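Protein UL16 (Human herpesvirus 5 strain ad169, PDB 2WY3) helps the virus escape natural killer cells by blocking the KLRK1 receptor from its ligands ULBP1 and ULBP2 and retaining diverse KLRK1 ligands inside the cell. Local coordinates at residues D70-N75 with L84-K89. Sequence-based numbering, arbitrary orientation.
Sequences DTVIRN and LQDGLK. With NAG (2-acetamido-2-deoxy-beta-D-glucopyranose), chain L.
Q85 starts with CG anti to the backbone N (chi1 -172°) and then bends at chi2, which carries its amide across to N75. Here outer strands 71-74 and 82-89, from the two sheets of this immunoglobulin-like beta-sandwich ectodomain, run in opposite directions (172° apart) and meet through side chains and water. Q85 NE2 donates to N75 OD1 at 2.9 Å, arriving in the carbonyl plane on a lone pair. The two amide planes are turned 37° apart. N75 is glycosylated: its ND2 is bonded to C1 of the NAG, so the hydrogen bond grips the other branch of the same amide. Q85 OE1 accepts from F76 N, which helps fix the rotation of the glutamine amide.

Between the two polar ends sits V72. Its CG2 rests 3.6 Å from the backbone O of Q85 and equally close to D86 OD1, while CG1 comes across Q85 NE2, 4.0 Å away. D86 OD1 is salt-bridged to a basic side chain, and OD2 hydrogen-bonded to a polar one, on the chain of another protein, so this seam borders an interface. At the far end K89, bent at chi3, lays its CD and CE against the D70 carboxylate, and NZ forms a salt bridge to D70 OD2 (2.9 Å) from above the carboxylate plane. One water bridges the strands, accepting from V72 N at 3.0 Å and donating to D86 OD1 at 2.9 Å.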
loop_
_atom_site.group_PDB
_atom_site.type_symbol
_atom_site.label_atom_id
_atom_site.label_comp_id
_atom_site.label_asym_id
_atom_site.label_seq_id
_atom_site.Cartn_x
_atom_site.Cartn_y
_atom_site.Cartn_z
ATOM N N ASP B 70 1.926 -10.974 -13.356
ATOM C CA ASP B 70 2.434 -10.801 -11.991
ATOM C C ASP B 70 3.953 -10.745 -11.865
ATOM O O ASP B 70 4.500 -11.062 -10.807
ATOM C CB ASP B 70 1.868 -11.883 -11.070
ATOM C CG ASP B 70 0.354 -11.894 -11.058
ATOM O OD1 ASP B 70 -0.244 -10.818 -10.839
ATOM O OD2 ASP B 70 -0.236 -12.975 -11.274
ATOM N N THR B 71 4.630 -10.325 -12.928
ATOM C CA THR B 71 6.081 -10.183 -12.888
ATOM C C THR B 71 6.508 -8.920 -13.610
ATOM O O THR B 71 5.930 -8.568 -14.623
ATOM C CB THR B 71 6.782 -11.360 -13.593
ATOM O OG1 THR B 71 6.100 -12.581 -13.289
ATOM C CG2 THR B 71 8.241 -11.455 -13.155
ATOM N N VAL B 72 7.542 -8.257 -13.101
ATOM C CA VAL B 72 8.154 -7.149 -13.827
ATOM C C VAL B 72 8.857 -7.694 -15.069
ATOM O O VAL B 72 9.728 -8.571 -14.959
ATOM C CB VAL B 72 9.187 -6.424 -12.942
ATOM C CG1 VAL B 72 10.049 -5.484 -13.768
ATOM C CG2 VAL B 72 8.483 -5.671 -11.812
ATOM N N ILE B 73 8.491 -7.192 -16.247
ATOM C CA ILE B 73 9.150 -7.637 -17.492
ATOM C C ILE B 73 10.093 -6.565 -18.056
ATOM O O ILE B 73 10.856 -6.802 -19.001
ATOM C CB ILE B 73 8.129 -8.088 -18.572
ATOM C CG1 ILE B 73 7.178 -6.951 -18.943
ATOM C CG2 ILE B 73 7.316 -9.285 -18.090
ATOM C CD1 ILE B 73 6.359 -7.266 -20.200
ATOM N N ARG B 74 10.044 -5.384 -17.458
ATOM C CA ARG B 74 10.958 -4.307 -17.814
ATOM C C ARG B 74 11.114 -3.358 -16.636
ATOM O O ARG B 74 10.118 -2.861 -16.125
ATOM C CB ARG B 74 10.438 -3.548 -19.040
ATOM C CG ARG B 74 11.330 -2.400 -19.485
ATOM C CD ARG B 74 10.769 -1.725 -20.725
ATOM N NE ARG B 74 11.454 -0.474 -21.036
ATOM C CZ ARG B 74 11.629 -0.016 -22.271
ATOM N NH1 ARG B 74 12.264 1.130 -22.473
ATOM N NH2 ARG B 74 11.175 -0.714 -23.306
ATOM N N ASN B 75 12.354 -3.117 -16.199
ATOM C CA ASN B 75 12.617 -2.139 -15.139
ATOM C C ASN B 75 12.805 -0.744 -15.716
ATOM O O ASN B 75 13.151 -0.599 -16.887
ATOM C CB ASN B 75 13.915 -2.468 -14.386
ATOM C CG ASN B 75 13.804 -3.691 -13.500
ATOM O OD1 ASN B 75 12.917 -3.780 -12.651
ATOM N ND2 ASN B 75 14.733 -4.635 -13.691
ATOM N N LEU B 84 10.432 0.953 -4.299
ATOM C CA LEU B 84 9.529 -0.105 -4.721
ATOM C C LEU B 84 9.123 0.131 -6.170
ATOM O O LEU B 84 8.776 1.252 -6.558
ATOM C CB LEU B 84 8.284 -0.132 -3.845
ATOM C CG LEU B 84 7.235 -1.225 -4.107
ATOM C CD1 LEU B 84 7.861 -2.618 -4.085
ATOM C CD2 LEU B 84 6.145 -1.125 -3.047
ATOM N N GLN B 85 9.159 -0.932 -6.963
ATOM C CA GLN B 85 8.792 -0.842 -8.373
ATOM C C GLN B 85 8.264 -2.207 -8.818
ATOM O O GLN B 85 8.938 -2.952 -9.542
ATOM C CB GLN B 85 10.018 -0.438 -9.202
ATOM C CG GLN B 85 9.719 -0.124 -10.684
ATOM C CD GLN B 85 10.769 -0.739 -11.610
ATOM O OE1 GLN B 85 11.655 -0.045 -12.113
ATOM N NE2 GLN B 85 10.671 -2.055 -11.829
ATOM N N ASP B 86 7.054 -2.533 -8.375
ATOM C CA ASP B 86 6.523 -3.876 -8.555
ATOM C C ASP B 86 5.015 -3.843 -8.390
ATOM O O ASP B 86 4.451 -2.847 -7.928
ATOM C CB ASP B 86 7.143 -4.785 -7.480
ATOM C CG ASP B 86 7.061 -6.267 -7.821
ATOM O OD1 ASP B 86 6.574 -6.644 -8.909
ATOM O OD2 ASP B 86 7.507 -7.065 -6.975
ATOM N N GLY B 87 4.359 -4.937 -8.756
ATOM C CA GLY B 87 2.920 -5.024 -8.606
ATOM C C GLY B 87 2.562 -6.019 -7.518
ATOM O O GLY B 87 3.403 -6.805 -7.073
ATOM N N LEU B 88 1.312 -5.984 -7.082
ATOM C CA LEU B 88 0.809 -7.017 -6.182
ATOM C C LEU B 88 -0.683 -7.197 -6.401
ATOM O O LEU B 88 -1.379 -6.264 -6.771
ATOM C CB LEU B 88 1.113 -6.681 -4.724
ATOM C CG LEU B 88 0.496 -5.476 -4.020
ATOM C CD1 LEU B 88 -1.012 -5.613 -3.865
ATOM C CD2 LEU B 88 1.150 -5.368 -2.649
ATOM N N LYS B 89 -1.171 -8.407 -6.178
ATOM C CA LYS B 89 -2.592 -8.674 -6.338
ATOM C C LYS B 89 -3.272 -8.705 -4.978
ATOM O O LYS B 89 -2.792 -9.357 -4.053
ATOM C CB LYS B 89 -2.813 -10.016 -7.037
ATOM C CG LYS B 89 -2.612 -9.969 -8.541
ATOM C CD LYS B 89 -3.019 -11.281 -9.198
ATOM C CE LYS B 89 -2.126 -12.425 -8.746
ATOM N NZ LYS B 89 -2.435 -13.691 -9.469
HETATM C C1 NAG L . 14.772 -5.689 -12.697
HETATM C C2 NAG L . 15.192 -6.976 -13.423
HETATM C C3 NAG L . 15.417 -8.114 -12.435
HETATM C C4 NAG L . 16.393 -7.676 -11.360
HETATM C C5 NAG L . 15.908 -6.392 -10.699
HETATM C C6 NAG L . 16.914 -5.883 -9.668
HETATM C C7 NAG L . 14.350 -7.218 -15.700
HETATM C C8 NAG L . 13.296 -7.827 -16.579
HETATM N N2 NAG L . 14.211 -7.414 -14.391
HETATM O O3 NAG L . 15.911 -9.249 -13.114
HETATM O O4 NAG L . 16.483 -8.692 -10.393
HETATM O O5 NAG L . 15.702 -5.386 -11.672
HETATM O O6 NAG L . 18.142 -5.579 -10.306
HETATM O O7 NAG L . 15.270 -6.568 -16.201
HETATM O O HOH W 1 8.277 -8.686 -10.180
#